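Local coordinates for flavin-nucleotide-binding protein (Mycobacterium smegmatis, PDB 4YBN), which binds FAD and heme b at sites built from both subunits of a split beta-barrel dimer, and probably acts as an oxidoreductase, at residues V60-T65 against A147-L152; A85-V90 against R101-T106. One frame throughout, in Å; residues are numbered along the deposited sequence.

Contact 1 of 2, residues V60-T65 against A147-L152; sequences VIHGST and AATLAL. With HEM (protoporphyrin IX containing Fe), chain F.
H62 and A151 face each other as a non-hydrogen-bonded pair, with the antiparallel hydrogen-bonded pairs I61–L152 and G63–L150 on either side. From the backbone outward, H62 first sets CB 3.3 Å from L150 O and close to T149 CG2. With chi1 at 80°, CG sits between the backbone N and the carbonyl carbon, and the imidazole stands up toward the heme. CD2 brings an edge of the ring to T149 CG2, 3.9 Å away and in the ring plane. On the heme side CD2 is 3.2 Å from the porphyrin nitrogen NC, while CE1 comes equally near NB. NE2 ends the chain as axial ligand, with a rather long 2.5 Å to the iron. T149 also borders the heme through OG1, which is hydrogen-bonded to E145 O. Beyond the paired strands, T65 N donates a hydrogen bond to A148 O, 3.1 Å, from above the carbonyl plane. One water joins S64 OG to A148 O; S64 OG is also bonded to G66 N. Helix 116-130 meets H62 and T149 through L123. On the other face, L70 of helix 68-74 packs against I61, L150 and L152. Strand 44-55 pairs with 58-64 on its other side, and 110-113 with 149-155.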
ATOM      1  N   VAL A  60      12.219  10.445  -3.378  1.00 19.04           N
ATOM      2  CA  VAL A  60      11.774  11.812  -3.482  1.00 19.79           C
ATOM      3  C   VAL A  60      10.266  11.946  -3.447  1.00 18.64           C
ATOM      4  O   VAL A  60       9.588  11.210  -4.154  1.00 19.24           O
ATOM      5  CB  VAL A  60      12.300  12.414  -4.809  1.00 23.15           C
ATOM      6  CG1 VAL A  60      11.918  13.867  -4.929  1.00 22.98           C
ATOM      7  CG2 VAL A  60      13.818  12.217  -4.887  1.00 23.86           C
ATOM      8  N   ILE A  61       9.752  12.905  -2.679  1.00 18.45           N
ATOM      9  CA  ILE A  61       8.337  13.206  -2.642  1.00 18.99           C
ATOM     10  C   ILE A  61       8.137  14.665  -2.852  1.00 18.46           C
ATOM     11  O   ILE A  61       9.070  15.492  -2.739  1.00 19.47           O
ATOM     12  CB  ILE A  61       7.706  12.756  -1.285  1.00 17.79           C
ATOM     13  CG1 ILE A  61       8.338  13.487  -0.071  1.00 19.09           C
ATOM     14  CG2 ILE A  61       7.895  11.236  -1.135  1.00 18.10           C
ATOM     15  CD1 ILE A  61       7.851  13.085   1.288  1.00 20.93           C
ATOM     16  N   HIS A  62       6.902  15.037  -3.071  1.00 19.52           N
ATOM     17  CA  HIS A  62       6.569  16.417  -3.133  1.00 21.45           C
ATOM     18  C   HIS A  62       5.165  16.758  -2.762  1.00 23.56           C
ATOM     19  O   HIS A  62       4.293  15.891  -2.680  1.00 23.47           O
ATOM     20  CB  HIS A  62       6.860  16.923  -4.529  1.00 25.98           C
ATOM     21  CG  HIS A  62       5.814  16.597  -5.495  1.00 30.22           C
ATOM     22  ND1 HIS A  62       5.401  15.303  -5.703  1.00 32.29           N
ATOM     23  CD2 HIS A  62       5.039  17.389  -6.274  1.00 33.48           C
ATOM     24  CE1 HIS A  62       4.437  15.310  -6.611  1.00 41.05           C
ATOM     25  NE2 HIS A  62       4.204  16.560  -6.967  1.00 37.27           N
ATOM     26  N   GLY A  63       4.899  18.028  -2.591  1.00 22.57           N
ATOM     27  CA  GLY A  63       3.513  18.448  -2.314  1.00 23.03           C
ATOM     28  C   GLY A  63       3.424  19.907  -1.993  1.00 26.83           C
ATOM     29  O   GLY A  63       4.376  20.616  -2.291  1.00 23.98           O
ATOM     30  N   SER A  64       2.322  20.353  -1.378  1.00 25.46           N
ATOM     31  CA  SER A  64       2.112  21.760  -1.148  1.00 27.77           C
ATOM     32  C   SER A  64       3.019  22.253  -0.037  1.00 25.90           C
ATOM     33  O   SER A  64       3.169  21.602   1.011  1.00 25.14           O
ATOM     34  CB  SER A  64       0.634  22.071  -0.800  1.00 33.08           C
ATOM     35  OG  SER A  64       0.464  23.448  -0.450  1.00 34.23           O
ATOM     36  N   THR A  65       3.614  23.416  -0.259  1.00 25.91           N
ATOM     37  CA  THR A  65       4.333  24.095   0.816  1.00 29.58           C
ATOM     38  C   THR A  65       3.475  24.383   2.039  1.00 36.66           C
ATOM     39  O   THR A  65       4.040  24.666   3.132  1.00 31.62           O
ATOM     40  CB  THR A  65       4.898  25.446   0.380  1.00 33.49           C
ATOM     41  OG1 THR A  65       3.825  26.285  -0.067  1.00 30.76           O
ATOM     42  CG2 THR A  65       5.977  25.269  -0.678  1.00 34.50           C
ATOM     43  N   ALA A 147       7.337  27.653  -6.484  1.00 26.86           N
ATOM     44  CA  ALA A 147       7.292  28.268  -5.141  1.00 28.03           C
ATOM     45  C   ALA A 147       6.186  27.707  -4.307  1.00 27.63           C
ATOM     46  O   ALA A 147       6.283  27.687  -3.089  1.00 28.67           O
ATOM     47  CB  ALA A 147       7.169  29.783  -5.206  1.00 29.15           C
ATOM     48  N   ALA A 148       5.149  27.197  -4.950  1.00 28.19           N
ATOM     49  CA  ALA A 148       4.066  26.518  -4.222  1.00 26.96           C
ATOM     50  C   ALA A 148       4.369  25.024  -3.883  1.00 25.93           C
ATOM     51  O   ALA A 148       3.589  24.387  -3.247  1.00 26.78           O
ATOM     52  CB  ALA A 148       2.768  26.606  -5.000  1.00 30.39           C
ATOM     53  N   THR A 149       5.541  24.539  -4.218  1.00 22.93           N
ATOM     54  CA  THR A 149       5.924  23.131  -4.080  1.00 23.52           C
ATOM     55  C   THR A 149       7.125  22.904  -3.148  1.00 21.58           C
ATOM     56  O   THR A 149       8.156  23.551  -3.198  1.00 25.96           O
ATOM     57  CB  THR A 149       6.182  22.500  -5.488  1.00 25.08           C
ATOM     58  OG1 THR A 149       5.009  22.664  -6.280  1.00 27.44           O
ATOM     59  CG2 THR A 149       6.455  20.989  -5.484  1.00 23.91           C
ATOM     60  N   LEU A 150       6.963  21.913  -2.314  1.00 24.01           N
ATOM     61  CA  LEU A 150       7.959  21.438  -1.410  1.00 23.29           C
ATOM     62  C   LEU A 150       8.360  20.122  -1.977  1.00 21.85           C
ATOM     63  O   LEU A 150       7.531  19.253  -2.227  1.00 23.22           O
ATOM     64  CB  LEU A 150       7.248  21.284  -0.077  1.00 27.67           C
ATOM     65  CG  LEU A 150       8.029  21.099   1.193  1.00 31.03           C
ATOM     66  CD1 LEU A 150       9.145  22.116   1.322  1.00 33.64           C
ATOM     67  CD2 LEU A 150       7.055  21.228   2.369  1.00 28.75           C
ATOM     68  N   ALA A 151       9.617  19.973  -2.272  1.00 19.62           N
ATOM     69  CA  ALA A 151      10.183  18.703  -2.653  1.00 19.14           C
ATOM     70  C   ALA A 151      11.141  18.251  -1.609  1.00 19.45           C
ATOM     71  O   ALA A 151      11.928  19.051  -1.146  1.00 21.99           O
ATOM     72  CB  ALA A 151      10.920  18.874  -3.996  1.00 20.76           C
ATOM     73  N   LEU A 152      11.122  16.968  -1.267  1.00 19.74           N
ATOM     74  CA  LEU A 152      11.924  16.399  -0.212  1.00 20.08           C
ATOM     75  C   LEU A 152      12.553  15.105  -0.594  1.00 19.29           C
ATOM     76  O   LEU A 152      11.935  14.328  -1.325  1.00 20.00           O
ATOM     77  CB  LEU A 152      11.037  16.104   1.022  1.00 21.26           C
ATOM     78  CG  LEU A 152      10.207  17.289   1.520  1.00 23.82           C
ATOM     79  CD1 LEU A 152       9.091  16.799   2.421  1.00 27.35           C
ATOM     80  CD2 LEU A 152      11.088  18.208   2.300  1.00 27.45           C
TER
HETATM   81  CHA HEM F 304      -0.174  17.620  -4.836  0.51 41.94           C
HETATM   82  CHB HEM F 304       0.842  14.005  -7.824  0.51 39.04           C
HETATM   83  CHC HEM F 304       3.810  16.862 -10.382  0.51 37.39           C
HETATM   84  CHD HEM F 304       2.946  20.405  -7.235  0.51 38.31           C
HETATM   85  C1A HEM F 304      -0.170  16.402  -5.446  0.51 41.24           C
HETATM   86  C2A HEM F 304      -0.953  15.301  -5.018  0.51 42.03           C
HETATM   87  C3A HEM F 304      -0.640  14.273  -5.849  0.51 39.28           C
HETATM   88  C4A HEM F 304       0.313  14.746  -6.790  0.51 36.87           C
HETATM   89  CMA HEM F 304      -1.255  12.898  -5.771  0.51 34.44           C
HETATM   90  CAA HEM F 304      -1.923  15.244  -3.846  0.51 45.85           C
HETATM   91  CBA HEM F 304      -3.245  15.997  -4.058  0.51 43.89           C
HETATM   92  CGA HEM F 304      -4.087  15.859  -2.808  0.51 45.95           C
HETATM   93  O1A HEM F 304      -5.128  15.155  -2.835  0.51 39.88           O
HETATM   94  O2A HEM F 304      -3.762  16.441  -1.739  0.51 43.90           O
HETATM   95  C1B HEM F 304       1.723  14.480  -8.810  0.51 39.05           C
HETATM   96  C2B HEM F 304       2.153  13.682  -9.916  0.51 35.78           C
HETATM   97  C3B HEM F 304       3.010  14.449 -10.651  0.51 37.15           C
HETATM   98  C4B HEM F 304       3.062  15.780  -9.967  0.51 35.61           C
HETATM   99  CMB HEM F 304       1.779  12.247 -10.215  0.51 36.37           C
HETATM  100  CAB HEM F 304       3.619  13.964 -11.919  0.51 35.73           C
HETATM  101  CBB HEM F 304       4.125  14.786 -12.823  0.51 32.66           C
HETATM  102  C1C HEM F 304       3.888  18.112  -9.739  0.51 37.74           C
HETATM  103  C2C HEM F 304       4.845  19.133 -10.020  0.51 32.79           C
HETATM  104  C3C HEM F 304       4.601  20.169  -9.117  0.51 32.52           C
HETATM  105  C4C HEM F 304       3.478  19.742  -8.288  0.51 34.28           C
HETATM  106  CMC HEM F 304       5.883  19.102 -11.109  0.51 30.38           C
HETATM  107  CAC HEM F 304       5.263  21.488  -9.085  0.51 35.96           C
HETATM  108  CBC HEM F 304       6.053  22.022 -10.044  0.51 34.69           C
HETATM  109  C1D HEM F 304       2.012  19.904  -6.349  0.51 39.76           C
HETATM  110  C2D HEM F 304       1.460  20.734  -5.255  0.51 39.42           C
HETATM  111  C3D HEM F 304       0.594  19.949  -4.618  0.51 39.43           C
HETATM  112  C4D HEM F 304       0.630  18.652  -5.290  0.51 41.53           C
HETATM  113  CMD HEM F 304       1.764  22.169  -4.905  0.51 39.42           C
HETATM  114  CAD HEM F 304      -0.276  20.273  -3.446  0.51 41.55           C
HETATM  115  CBD HEM F 304      -1.709  20.557  -3.941  0.51 39.85           C
HETATM  116  CGD HEM F 304      -2.554  21.262  -2.895  0.51 38.62           C
HETATM  117  O1D HEM F 304      -2.914  22.459  -3.040  0.51 38.33           O
HETATM  118  O2D HEM F 304      -2.889  20.640  -1.865  0.51 34.75           O
HETATM  119  NA  HEM F 304       0.594  16.047  -6.527  0.51 37.90           N
HETATM  120  NB  HEM F 304       2.251  15.714  -8.898  0.51 39.46           N
HETATM  121  NC  HEM F 304       3.135  18.480  -8.638  0.51 36.32           N
HETATM  122  ND  HEM F 304       1.481  18.675  -6.327  0.51 40.09           N
HETATM  123 FE   HEM F 304       1.874  17.253  -7.499  0.51 40.71          FE
HETATM  124  O   HOH W   1       0.611  24.555  -3.017  1.00 48.90           O
HETATM  125  O   HOH W   2       4.831  28.662  -0.968  1.00 39.11           O

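Contact 2 of 2, residues A85-V90 against R101-T106. With FAD (flavin-adenine dinucleotide), chain K.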
ATOM      1  N   ALA A  85       4.238  -3.990  -2.211  1.00 20.33           N
ATOM      2  CA  ALA A  85       3.568  -4.650  -3.317  1.00 22.19           C
ATOM      3  C   ALA A  85       2.909  -5.908  -2.856  1.00 22.43           C
ATOM      4  O   ALA A  85       3.557  -6.799  -2.365  1.00 24.10           O
ATOM      5  CB  ALA A  85       4.582  -4.981  -4.365  1.00 25.75           C
ATOM      6  N   LEU A  86       1.603  -5.973  -3.003  1.00 21.06           N
ATOM      7  CA  LEU A  86       0.803  -7.185  -2.696  1.00 22.54           C
ATOM      8  C   LEU A  86       0.660  -7.990  -3.949  1.00 23.34           C
ATOM      9  O   LEU A  86       0.037  -7.510  -4.885  1.00 21.42           O
ATOM     10  CB  LEU A  86      -0.577  -6.745  -2.251  1.00 26.06           C
ATOM     11  CG  LEU A  86      -1.645  -7.798  -1.860  1.00 27.83           C
ATOM     12  CD1 LEU A  86      -1.089  -8.731  -0.841  1.00 29.97           C
ATOM     13  CD2 LEU A  86      -2.874  -7.111  -1.307  1.00 30.63           C
ATOM     14  N   ASP A  87       1.261  -9.176  -3.967  1.00 22.40           N
ATOM     15  CA  ASP A  87       1.411 -10.035  -5.111  1.00 23.15           C
ATOM     16  C   ASP A  87       0.502 -11.223  -5.172  1.00 24.62           C
ATOM     17  O   ASP A  87       0.433 -11.860  -6.185  1.00 24.64           O
ATOM     18  CB  ASP A  87       2.847 -10.564  -5.171  1.00 25.59           C
ATOM     19  CG  ASP A  87       3.840  -9.448  -5.409  1.00 29.68           C
ATOM     20  OD1 ASP A  87       3.409  -8.426  -5.984  1.00 27.56           O
ATOM     21  OD2 ASP A  87       5.008  -9.572  -5.052  1.00 30.11           O
ATOM     22  N   GLY A  88      -0.182 -11.549  -4.104  1.00 24.79           N
ATOM     23  CA  GLY A  88      -1.126 -12.656  -4.140  1.00 23.97           C
ATOM     24  C   GLY A  88      -1.485 -13.187  -2.793  1.00 24.24           C
ATOM     25  O   GLY A  88      -0.958 -12.747  -1.754  1.00 24.41           O
ATOM     26  N   VAL A  89      -2.435 -14.112  -2.813  1.00 22.36           N
ATOM     27  CA  VAL A  89      -2.987 -14.746  -1.646  1.00 22.77           C
ATOM     28  C   VAL A  89      -2.548 -16.213  -1.661  1.00 24.62           C
ATOM     29  O   VAL A  89      -2.798 -16.952  -2.657  1.00 26.69           O
ATOM     30  CB  VAL A  89      -4.494 -14.678  -1.591  1.00 23.93           C
ATOM     31  CG1 VAL A  89      -5.027 -15.205  -0.251  1.00 26.85           C
ATOM     32  CG2 VAL A  89      -5.003 -13.259  -1.817  1.00 26.15           C
ATOM     33  N   VAL A  90      -1.970 -16.589  -0.542  1.00 23.17           N
ATOM     34  CA  VAL A  90      -1.471 -17.950  -0.251  1.00 25.46           C
ATOM     35  C   VAL A  90      -2.599 -18.700   0.428  1.00 23.44           C
ATOM     36  O   VAL A  90      -2.895 -18.471   1.556  1.00 24.24           O
ATOM     37  CB  VAL A  90      -0.253 -17.942   0.635  1.00 24.03           C
ATOM     38  CG1 VAL A  90       0.354 -19.344   0.824  1.00 28.64           C
ATOM     39  CG2 VAL A  90       0.863 -17.065   0.037  1.00 29.25           C
ATOM     40  N   ARG A 101       1.460 -13.330  -0.669  1.00 25.89           N
ATOM     41  CA  ARG A 101       2.685 -13.075  -1.320  1.00 27.46           C
ATOM     42  C   ARG A 101       2.804 -11.541  -1.346  1.00 25.82           C
ATOM     43  O   ARG A 101       1.863 -10.815  -1.620  1.00 22.31           O
ATOM     44  CB  ARG A 101       2.700 -13.654  -2.715  1.00 27.82           C
ATOM     45  CG  ARG A 101       3.072 -15.098  -2.766  1.00 28.78           C
ATOM     46  CD  ARG A 101       3.165 -15.526  -4.215  1.00 32.08           C
ATOM     47  NE  ARG A 101       3.587 -16.933  -4.355  1.00 33.31           N
ATOM     48  CZ  ARG A 101       3.623 -17.607  -5.503  1.00 40.85           C
ATOM     49  NH1 ARG A 101       3.240 -17.016  -6.641  1.00 43.99           N
ATOM     50  NH2 ARG A 101       4.018 -18.904  -5.528  1.00 47.42           N
ATOM     51  N   TYR A 102       3.997 -11.064  -1.088  1.00 26.70           N
ATOM     52  CA  TYR A 102       4.263  -9.609  -1.109  1.00 27.94           C
ATOM     53  C   TYR A 102       5.735  -9.296  -1.151  1.00 28.98           C
ATOM     54  O   TYR A 102       6.570 -10.189  -0.951  1.00 27.35           O
ATOM     55  CB  TYR A 102       3.697  -9.018   0.139  1.00 31.19           C
ATOM     56  CG  TYR A 102       4.405  -9.524   1.390  1.00 37.97           C
ATOM     57  CD1 TYR A 102       5.664  -9.020   1.759  1.00 37.57           C
ATOM     58  CD2 TYR A 102       3.821 -10.508   2.212  1.00 34.09           C
ATOM     59  CE1 TYR A 102       6.306  -9.451   2.912  1.00 40.04           C
ATOM     60  CE2 TYR A 102       4.456 -10.931   3.379  1.00 39.62           C
ATOM     61  CZ  TYR A 102       5.699 -10.404   3.718  1.00 42.26           C
ATOM     62  OH  TYR A 102       6.342 -10.816   4.858  1.00 42.45           O
ATOM     63  N   ARG A 103       6.051  -8.014  -1.393  1.00 24.37           N
ATOM     64  CA  ARG A 103       7.415  -7.482  -1.295  1.00 22.34           C
ATOM     65  C   ARG A 103       7.249  -6.169  -0.535  1.00 22.97           C
ATOM     66  O   ARG A 103       6.325  -5.414  -0.838  1.00 22.94           O
ATOM     67  CB  ARG A 103       7.952  -7.167  -2.672  1.00 24.16           C
ATOM     68  CG  ARG A 103       8.258  -8.301  -3.623  1.00 24.32           C
ATOM     69  CD  ARG A 103       8.460  -7.744  -5.011  1.00 26.82           C
ATOM     70  NE  ARG A 103       7.154  -7.587  -5.633  1.00 30.76           N
ATOM     71  CZ  ARG A 103       6.883  -6.904  -6.729  1.00 32.65           C
ATOM     72  NH1 ARG A 103       7.859  -6.266  -7.388  1.00 32.71           N
ATOM     73  NH2 ARG A 103       5.597  -6.853  -7.156  1.00 27.89           N
ATOM     74  N   SER A 104       8.053  -5.897   0.472  1.00 21.03           N
ATOM     75  CA  SER A 104       7.869  -4.714   1.238  1.00 21.86           C
ATOM     76  C   SER A 104       9.238  -4.121   1.610  1.00 19.64           C
ATOM     77  O   SER A 104      10.156  -4.881   1.925  1.00 22.92           O
ATOM     78  CB  SER A 104       7.107  -5.019   2.564  1.00 22.93           C
ATOM     79  OG  SER A 104       6.833  -3.723   3.159  1.00 29.48           O
ATOM     80  N   ALA A 105       9.371  -2.815   1.563  1.00 19.56           N
ATOM     81  CA  ALA A 105      10.627  -2.189   2.001  1.00 21.93           C
ATOM     82  C   ALA A 105      10.277  -1.173   3.018  1.00 21.38           C
ATOM     83  O   ALA A 105       9.226  -0.523   2.935  1.00 21.18           O
ATOM     84  CB  ALA A 105      11.319  -1.568   0.814  1.00 20.22           C
ATOM     85  N   THR A 106      11.159  -1.006   3.993  1.00 19.97           N
ATOM     86  CA  THR A 106      11.028   0.027   4.987  1.00 20.49           C
ATOM     87  C   THR A 106      12.366   0.806   5.040  1.00 21.04           C
ATOM     88  O   THR A 106      13.418   0.173   5.058  1.00 24.15           O
ATOM     89  CB  THR A 106      10.758  -0.540   6.373  1.00 24.25           C
ATOM     90  OG1 THR A 106       9.746  -1.566   6.281  1.00 29.99           O
ATOM     91  CG2 THR A 106      10.215   0.584   7.213  1.00 26.15           C
TER
HETATM   92  PA  FAD K 305      10.159  -6.428  14.152  0.72 42.12           P
HETATM   93  O1A FAD K 305      11.192  -7.336  14.756  0.72 41.44           O
HETATM   94  O2A FAD K 305       9.138  -5.846  15.084  0.72 40.31           O
HETATM   95  O5B FAD K 305      10.947  -5.294  13.244  0.72 41.95           O
HETATM   96  C5B FAD K 305      12.386  -5.253  13.133  0.72 34.22           C
HETATM   97  C4B FAD K 305      12.829  -4.706  11.769  0.72 36.15           C
HETATM   98  O4B FAD K 305      12.495  -5.652  10.736  0.72 35.55           O
HETATM   99  C3B FAD K 305      12.093  -3.459  11.261  0.72 38.02           C
HETATM  100  O3B FAD K 305      12.465  -2.213  11.880  0.72 37.63           O
HETATM  101  C2B FAD K 305      12.268  -3.539   9.735  0.72 37.16           C
HETATM  102  O2B FAD K 305      13.465  -2.909   9.299  0.72 38.80           O
HETATM  103  C1B FAD K 305      12.366  -5.045   9.450  0.72 35.63           C
HETATM  104  N9A FAD K 305      11.132  -5.488   8.792  0.72 35.60           N
HETATM  105  C8A FAD K 305      10.181  -6.189   9.456  0.72 38.79           C
HETATM  106  N7A FAD K 305       9.118  -6.425   8.633  0.72 37.67           N
HETATM  107  C5A FAD K 305       9.388  -5.868   7.437  0.72 31.64           C
HETATM  108  C6A FAD K 305       8.635  -5.774   6.160  0.72 28.35           C
HETATM  109  N6A FAD K 305       7.424  -6.375   6.115  0.72 26.39           N
HETATM  110  N1A FAD K 305       9.229  -5.128   5.111  0.72 27.57           N
HETATM  111  C2A FAD K 305      10.455  -4.534   5.231  0.72 25.44           C
HETATM  112  N3A FAD K 305      11.166  -4.602   6.378  0.72 32.68           N
HETATM  113  C4A FAD K 305      10.713  -5.247   7.515  0.72 32.29           C
HETATM  114  N1  FAD K 305       2.784 -10.035   9.430  0.72 31.62           N
HETATM  115  C2  FAD K 305       1.910 -10.609  10.309  0.72 32.39           C
HETATM  116  O2  FAD K 305       2.427 -10.864  11.421  0.72 32.53           O
HETATM  117  N3  FAD K 305       0.606 -10.859   9.988  0.72 30.55           N
HETATM  118  C4  FAD K 305       0.065 -10.481   8.772  0.72 31.13           C
HETATM  119  O4  FAD K 305      -1.129 -10.605   8.374  0.72 26.33           O
HETATM  120  C4X FAD K 305       0.970  -9.885   7.763  0.72 30.02           C
HETATM  121  N5  FAD K 305       0.520  -9.490   6.546  0.72 30.21           N
HETATM  122  C5X FAD K 305       1.380  -8.890   5.681  0.72 29.77           C
HETATM  123  C6  FAD K 305       0.941  -8.513   4.455  0.72 31.10           C
HETATM  124  C7  FAD K 305       1.830  -7.943   3.562  0.72 36.98           C
HETATM  125  C7M FAD K 305       1.359  -7.501   2.216  0.72 40.84           C
HETATM  126  C8  FAD K 305       3.247  -7.694   3.907  0.72 32.17           C
HETATM  127  C8M FAD K 305       4.184  -7.013   2.943  0.72 35.02           C
HETATM  128  C9  FAD K 305       3.689  -8.085   5.136  0.72 30.59           C
HETATM  129  C9A FAD K 305       2.802  -8.669   6.029  0.72 29.64           C
HETATM  130  N10 FAD K 305       3.251  -9.032   7.300  0.72 30.69           N
HETATM  131  C10 FAD K 305       2.376  -9.666   8.181  0.72 31.62           C
HETATM  132  C1' FAD K 305       4.677  -8.860   7.678  0.72 33.03           C
HETATM  133  C2' FAD K 305       4.946  -7.778   8.690  0.72 30.63           C
HETATM  134  O2' FAD K 305       5.283  -6.587   7.984  0.72 27.72           O
HETATM  135  C3' FAD K 305       6.168  -8.222   9.498  0.72 29.31           C
HETATM  136  O3' FAD K 305       7.221  -8.674   8.584  0.72 30.15           O
HETATM  137  C4' FAD K 305       5.755  -9.303  10.534  0.72 28.69           C
HETATM  138  O4' FAD K 305       4.717  -8.806  11.426  0.72 30.40           O
HETATM  139  C5' FAD K 305       6.960  -9.739  11.346  0.72 30.13           C
HETATM  140  O5' FAD K 305       7.624  -8.570  11.799  0.72 32.61           O
HETATM  141  P   FAD K 305       8.833  -8.650  12.857  0.72 35.94           P
HETATM  142  O1P FAD K 305       9.824  -9.570  12.194  0.72 36.78           O
HETATM  143  O2P FAD K 305       8.291  -8.964  14.203  0.72 34.94           O
HETATM  144  O3P FAD K 305       9.411  -7.166  12.898  0.72 34.86           O
HETATM  145  O   HOH W   3       2.218 -14.126  -7.379  1.00 45.91           O
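R103 grips D87 side-on in a two-pronged salt bridge, the tight part of the contact. NH2 meets D87 OD1 at 2.9 Å in the guanidinium plane, and NE takes the syn lone pair of OD2 at 3.0 Å. The bend at chi3 (-84°) folds the arginine back over A85, whose CB lies 3.5 Å from NH2 under one face. The backbones of A85 and R103 exchange two hydrogen bonds. The register then slips by one in a classic beta bulge, where R101 O takes D87 N at 2.9 Å and G88 N only weakly, while R101 N returns to G88 O at 2.7 Å. Looser is the end of the R101 side chain, where NH1 reaches D87 O through a water, NE bonds G168 O and W169 makes a cation-pi contact. Past A85, S104 (OG bonded to T84 OG1) and T106 border the FAD adenine. Y102 turns to the flavin, with C8 3.2 Å above its ring centre; its OH is hydrogen-bonded to a propionate of the heme ligated by the second subunit. Strand 161-166 pairs with Y102 and S104, strand 184-192 with D87 and V89; L28 of helix 22-29 packs on A85 and R103.

From the N terminus the chain passes helix 22-29 and two strands before reaching 60-65. Contact 1 closes only after an 81-residue excursion, when 147-152 comes back beside that strand. Contact 2 is nested inside this loop as a beta hairpin, 85-90 turning back on 101-106 after ten residues. Both belong to the same curled antiparallel sheet, on opposite sides of the chain's centre, 29 Å apart between centres and about 13 Å between nearest atoms, without touching. The dimer brings the two kinds together: contact 1 of one subunit and contact 2 of the other border the same heme, and FAD likewise lies between the two chains.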